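Local coordinates for DNA repair protein RecN (Deinococcus radiodurans, PDB 4ABX) that may take part in recombinational repair of damaged DNA, the chain here being the coiled-coil domain of this ATP-binding, SMC-like protein, at residues E128-L131 against S132-K136; S135-K138 against N139-P143. All blocks are in the same frame, centred on the assembly; numbering follows the deposited sequence.

Contact 1: residues E128-L131 against S132-K136; sequences EARL and SALSK
R130, L131 and L134 carry most of this contact along a stretch of helix 121-141: the bent R130 side chain lies against L134, and L131 offers its carbonyl to S135. R130 sends CG away from its backbone N (chi1 -177°), then kinks at chi2 (65°), and the kink swings the guanidinium forward along the helix, toward L134. There the two side chains slant across each other: CD2 of L134 sits above one face of the guanidinium, nearer its rim than its middle, 4.1 Å from R130 NH2, a van der Waals contact. The same leucine leans on the turn behind it, its CG lying 3.4 Å from R130 O, the carbonyl that also accepts the L134 N-H at 2.9 Å.

L131 contributes chiefly its backbone oxygen, which is gripped twice by S135. S135 N and S135 OG each come within 2.9 Å of L131 O, and they reach it from opposite faces of the carbonyl plane. The hydroxyl can do this because S135 OG stands beside its own backbone N (chi1 -71°), turned back toward the preceding turn, the usual way for a serine inside a helix to bind the i-4 carbonyl. Around this pair the ordinary i to i-4 bonds continue, from S132 N to E128 O at 2.8 Å and from A133 N to A129 O at 3.0 Å.

The polar end of R130 is held elsewhere, by a salt bridge from NE to E33 and a hydrogen bond from NH1 to the carbonyl of V27. With R130 and L131 touching L37, and L134 touching E33, this part of helix 121-141 packs against helix 33-63 within the coiled-coil domain.

Contact 2: residues S135-K138 against N139-P143; sequences SKLK and NKYGP
L137 and Y141 touch where the helix runs out: L137 CD2 approaches the tyrosine at its edge, in the ring plane, 3.8 Å from Y141 CE2. The two side chains cross at a slant, and the ring has CB of K140 over the centre of one face. Y141 CG stands beside the backbone N (chi1 -47°), which carries the ring back over the preceding turn, with Y141 CD2 3.4 Å from L137 O.

That carbonyl takes two backbone donors. Y141 N binds L137 O at 2.8 Å, almost straight on, whereas K140 N comes from above the carbonyl plane at 3.2 Å and keeps just a weak bond to K136 O. The K140 N to L137 O bond, i to i-3, marks the tightening of the last turn of helix 121-141. Here, at the C-terminal end of a helix of the coiled-coil domain, the chain turns through G142 and P143 into helix 145-169. G142 N makes a weak bond to K138 O. G142 leaves helical phi/psi, and with the backbone as it stands, a CB here would run into K138 O. The peptide bond before P143 is cis, and P143 O lies 3.3 Å from K138 CD, against the aliphatic part of the lysine.

Beyond this shell, salt bridges hold the lysine ends, K138 NZ to E34 and K140 NZ to E23. Y141 OH is hydrogen-bonded to E23 as well, so E23 fixes both the tyrosine and its neighbour. Were Y141 an alanine, L137 CD2 would probably lose its aromatic neighbour and E23 the tyrosine hydroxyl. The Y141 side chain also touches Q20 and I24 of helix 6-27 and V148 of helix 145-169, and its ring meets that of F151 with the two planes at about 50°.

How the contacts relate
Coming from the N terminus, the chain reaches contact 1 in the middle of helix 121-141 and contact 2 at that helix's C-terminal end, their centres about 10 Å apart. Neither closes a long loop, since in each the two segments adjoin in sequence, and they follow one another with an overlap at S135 and K136 without crossing. S135 belongs to both, and in contact 2 it offers its carbonyl to N139. Contact 1 faces helix 33-63 and the end of helix 6-27; contact 2 packs on helix 6-27 and on helix 145-169, the latter entered just after P143, and reaches helix 33-63 through K138 and E34.

Contact 1: residues E128-L131 against S132-K136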
ATOM      1  N   GLU A 128       5.786  27.209  26.483  1.00 23.55           N
ATOM      2  CA  GLU A 128       6.181  28.052  25.365  1.00 25.21           C
ATOM      3  C   GLU A 128       5.769  29.506  25.588  1.00 20.26           C
ATOM      4  O   GLU A 128       6.521  30.424  25.271  1.00 18.34           O
ATOM      5  CB  GLU A 128       5.598  27.524  24.047  1.00 33.18           C
ATOM      6  CG  GLU A 128       6.087  26.129  23.666  1.00 35.28           C
ATOM      7  CD  GLU A 128       5.763  25.766  22.226  1.00 43.80           C
ATOM      8  OE1 GLU A 128       6.335  26.394  21.306  1.00 32.73           O
ATOM      9  OE2 GLU A 128       4.939  24.851  22.014  1.00 52.56           O
ATOM     10  N   ALA A 129       4.572  29.705  26.132  1.00 19.78           N
ATOM     11  CA  ALA A 129       4.073  31.047  26.406  1.00 22.64           C
ATOM     12  C   ALA A 129       4.963  31.794  27.404  1.00 25.28           C
ATOM     13  O   ALA A 129       5.201  32.992  27.251  1.00 31.23           O
ATOM     14  CB  ALA A 129       2.635  30.991  26.905  1.00 25.79           C
ATOM     15  N   ARG A 130       5.456  31.092  28.422  1.00 22.66           N
ATOM     16  CA  ARG A 130       6.350  31.713  29.400  1.00 17.03           C
ATOM     17  C   ARG A 130       7.686  32.067  28.756  1.00 22.35           C
ATOM     18  O   ARG A 130       8.212  33.163  28.953  1.00 21.01           O
ATOM     19  CB  ARG A 130       6.580  30.795  30.609  1.00 22.02           C
ATOM     20  CG  ARG A 130       7.463  31.409  31.709  1.00 21.15           C
ATOM     21  CD  ARG A 130       6.798  32.635  32.358  1.00 26.09           C
ATOM     22  NE  ARG A 130       7.641  33.260  33.381  1.00 24.28           N
ATOM     23  CZ  ARG A 130       7.407  34.459  33.912  1.00 27.43           C
ATOM     24  NH1 ARG A 130       6.359  35.171  33.513  1.00 30.09           N
ATOM     25  NH2 ARG A 130       8.223  34.952  34.835  1.00 20.94           N
ATOM     26  N   LEU A 131       8.230  31.128  27.988  1.00 21.27           N
ATOM     27  CA  LEU A 131       9.500  31.331  27.300  1.00 26.31           C
ATOM     28  C   LEU A 131       9.408  32.483  26.306  1.00 25.68           C
ATOM     29  O   LEU A 131      10.355  33.253  26.130  1.00 24.84           O
ATOM     30  CB  LEU A 131       9.922  30.044  26.583  1.00 27.22           C
ATOM     31  CG  LEU A 131      10.405  28.925  27.504  1.00 22.93           C
ATOM     32  CD1 LEU A 131      10.574  27.609  26.743  1.00 24.01           C
ATOM     33  CD2 LEU A 131      11.701  29.340  28.183  1.00 19.41           C
ATOM     34  N   SER A 132       8.262  32.587  25.645  1.00 16.37           N
ATOM     35  CA  SER A 132       8.029  33.668  24.696  1.00 22.79           C
ATOM     36  C   SER A 132       7.969  35.012  25.409  1.00 23.03           C
ATOM     37  O   SER A 132       8.478  36.008  24.899  1.00 19.98           O
ATOM     38  CB  SER A 132       6.730  33.444  23.923  1.00 31.19           C
ATOM     39  OG  SER A 132       6.437  34.571  23.115  1.00 38.12           O
ATOM     40  N   ALA A 133       7.345  35.037  26.585  1.00 19.84           N
ATOM     41  CA  ALA A 133       7.234  36.277  27.347  1.00 24.57           C
ATOM     42  C   ALA A 133       8.610  36.724  27.824  1.00 21.64           C
ATOM     43  O   ALA A 133       8.940  37.909  27.774  1.00 22.64           O
ATOM     44  CB  ALA A 133       6.272  36.115  28.521  1.00 26.81           C
ATOM     45  N   LEU A 134       9.419  35.768  28.276  1.00 20.85           N
ATOM     46  CA  LEU A 134      10.776  36.071  28.727  1.00 17.61           C
ATOM     47  C   LEU A 134      11.656  36.529  27.558  1.00 20.42           C
ATOM     48  O   LEU A 134      12.461  37.452  27.707  1.00 19.75           O
ATOM     49  CB  LEU A 134      11.402  34.867  29.454  1.00 15.84           C
ATOM     50  CG  LEU A 134      10.742  34.468  30.774  1.00 20.37           C
ATOM     51  CD1 LEU A 134      11.281  33.135  31.290  1.00 18.27           C
ATOM     52  CD2 LEU A 134      10.911  35.572  31.825  1.00 22.73           C
ATOM     53  N   SER A 135      11.494  35.890  26.400  1.00 20.63           N
ATOM     54  CA  SER A 135      12.242  36.263  25.192  1.00 26.56           C
ATOM     55  C   SER A 135      11.942  37.686  24.732  1.00 22.47           C
ATOM     56  O   SER A 135      12.845  38.431  24.346  1.00 19.19           O
ATOM     57  CB  SER A 135      11.941  35.297  24.037  1.00 31.46           C
ATOM     58  OG  SER A 135      12.509  34.026  24.272  1.00 37.45           O
ATOM     59  N   LYS A 136      10.667  38.057  24.754  1.00 20.29           N
ATOM     60  CA  LYS A 136      10.276  39.412  24.384  1.00 23.62           C
ATOM     61  C   LYS A 136      10.965  40.451  25.277  1.00 25.10           C
ATOM     62  O   LYS A 136      11.400  41.499  24.792  1.00 24.58           O
ATOM     63  CB  LYS A 136       8.756  39.569  24.433  1.00 25.91           C
ATOM     64  CG  LYS A 136       8.022  38.669  23.444  1.00 36.85           C
ATOM     65  CD  LYS A 136       6.516  38.892  23.493  1.00 43.90           C
ATOM     66  CE  LYS A 136       5.791  38.021  22.470  1.00 46.71           C
ATOM     67  NZ  LYS A 136       4.316  38.236  22.500  1.00 49.72           N
TER

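Contact 2: residues S135-K138 against N139-P143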
ATOM      1  N   SER A 135      11.494  35.890  26.400  1.00 20.63           N
ATOM      2  CA  SER A 135      12.242  36.263  25.192  1.00 26.56           C
ATOM      3  C   SER A 135      11.942  37.686  24.732  1.00 22.47           C
ATOM      4  O   SER A 135      12.845  38.431  24.346  1.00 19.19           O
ATOM      5  CB  SER A 135      11.941  35.297  24.037  1.00 31.46           C
ATOM      6  OG  SER A 135      12.509  34.026  24.272  1.00 37.45           O
ATOM      7  N   LYS A 136      10.667  38.057  24.754  1.00 20.29           N
ATOM      8  CA  LYS A 136      10.276  39.412  24.384  1.00 23.62           C
ATOM      9  C   LYS A 136      10.965  40.451  25.277  1.00 25.10           C
ATOM     10  O   LYS A 136      11.400  41.499  24.792  1.00 24.58           O
ATOM     11  CB  LYS A 136       8.756  39.569  24.433  1.00 25.91           C
ATOM     12  CG  LYS A 136       8.022  38.669  23.444  1.00 36.85           C
ATOM     13  CD  LYS A 136       6.516  38.892  23.493  1.00 43.90           C
ATOM     14  CE  LYS A 136       5.791  38.021  22.470  1.00 46.71           C
ATOM     15  NZ  LYS A 136       4.316  38.236  22.500  1.00 49.72           N
ATOM     16  N   LEU A 137      11.078  40.150  26.572  1.00 24.09           N
ATOM     17  CA  LEU A 137      11.758  41.044  27.516  1.00 19.56           C
ATOM     18  C   LEU A 137      13.254  41.145  27.246  1.00 25.15           C
ATOM     19  O   LEU A 137      13.834  42.235  27.305  1.00 25.94           O
ATOM     20  CB  LEU A 137      11.539  40.585  28.962  1.00 22.26           C
ATOM     21  CG  LEU A 137      10.173  40.868  29.582  1.00 20.97           C
ATOM     22  CD1 LEU A 137      10.215  40.599  31.079  1.00 27.38           C
ATOM     23  CD2 LEU A 137       9.767  42.308  29.312  1.00 20.93           C
ATOM     24  N   LYS A 138      13.881  40.004  26.967  1.00 22.87           N
ATOM     25  CA  LYS A 138      15.310  39.965  26.672  1.00 22.71           C
ATOM     26  C   LYS A 138      15.635  40.704  25.367  1.00 21.81           C
ATOM     27  O   LYS A 138      16.707  41.292  25.229  1.00 21.47           O
ATOM     28  CB  LYS A 138      15.820  38.515  26.633  1.00 25.64           C
ATOM     29  CG  LYS A 138      15.633  37.762  27.961  1.00 18.51           C
ATOM     30  CD  LYS A 138      16.422  36.458  28.023  1.00 21.99           C
ATOM     31  CE  LYS A 138      15.847  35.398  27.107  1.00 28.58           C
ATOM     32  NZ  LYS A 138      16.644  34.133  27.175  1.00 26.91           N
ATOM     33  N   ASN A 139      14.698  40.688  24.424  1.00 19.49           N
ATOM     34  CA  ASN A 139      14.864  41.400  23.155  1.00 21.00           C
ATOM     35  C   ASN A 139      14.850  42.930  23.296  1.00 26.05           C
ATOM     36  O   ASN A 139      15.353  43.648  22.424  1.00 17.67           O
ATOM     37  CB  ASN A 139      13.802  40.962  22.141  1.00 25.06           C
ATOM     38  CG  ASN A 139      14.076  39.574  21.563  1.00 39.85           C
ATOM     39  OD1 ASN A 139      15.207  39.086  21.595  1.00 36.05           O
ATOM     40  ND2 ASN A 139      13.037  38.937  21.031  1.00 42.13           N
ATOM     41  N   LYS A 140      14.269  43.422  24.385  1.00 20.24           N
ATOM     42  CA  LYS A 140      14.221  44.861  24.644  1.00 21.42           C
ATOM     43  C   LYS A 140      15.227  45.298  25.709  1.00 20.40           C
ATOM     44  O   LYS A 140      15.861  46.342  25.581  1.00 22.81           O
ATOM     45  CB  LYS A 140      12.813  45.281  25.085  1.00 24.12           C
ATOM     46  CG  LYS A 140      11.696  44.905  24.119  1.00 29.33           C
ATOM     47  CD  LYS A 140      10.332  45.311  24.683  1.00 34.97           C
ATOM     48  CE  LYS A 140       9.196  44.868  23.771  1.00 37.79           C
ATOM     49  NZ  LYS A 140       7.866  45.197  24.347  1.00 32.15           N
ATOM     50  N   TYR A 141      15.370  44.490  26.754  1.00 23.49           N
ATOM     51  CA  TYR A 141      16.098  44.897  27.948  1.00 24.84           C
ATOM     52  C   TYR A 141      17.253  43.967  28.315  1.00 31.24           C
ATOM     53  O   TYR A 141      17.887  44.154  29.359  1.00 31.63           O
ATOM     54  CB  TYR A 141      15.138  44.963  29.141  1.00 21.39           C
ATOM     55  CG  TYR A 141      13.838  45.681  28.877  1.00 21.77           C
ATOM     56  CD1 TYR A 141      13.812  47.054  28.672  1.00 22.67           C
ATOM     57  CD2 TYR A 141      12.633  44.991  28.860  1.00 17.67           C
ATOM     58  CE1 TYR A 141      12.626  47.720  28.438  1.00 21.92           C
ATOM     59  CE2 TYR A 141      11.436  45.653  28.634  1.00 23.65           C
ATOM     60  CZ  TYR A 141      11.441  47.018  28.416  1.00 23.48           C
ATOM     61  OH  TYR A 141      10.264  47.686  28.181  1.00 24.25           O
ATOM     62  N   GLY A 142      17.517  42.975  27.461  1.00 26.48           N
ATOM     63  CA  GLY A 142      18.442  41.886  27.766  1.00 25.61           C
ATOM     64  C   GLY A 142      19.909  42.257  27.705  1.00 29.89           C
ATOM     65  O   GLY A 142      20.250  43.415  27.941  1.00 31.05           O
ATOM     66  N   PRO A 143      20.790  41.298  27.341  1.00 28.86           N
ATOM     67  CA  PRO A 143      20.571  39.949  26.786  1.00 25.68           C
ATOM     68  C   PRO A 143      19.992  38.894  27.736  1.00 26.19           C
ATOM     69  O   PRO A 143      19.207  38.057  27.291  1.00 32.78           O
ATOM     70  CB  PRO A 143      21.978  39.503  26.348  1.00 27.68           C
ATOM     71  CG  PRO A 143      22.877  40.705  26.514  1.00 31.31           C
ATOM     72  CD  PRO A 143      22.223  41.588  27.519  1.00 32.05           C
TER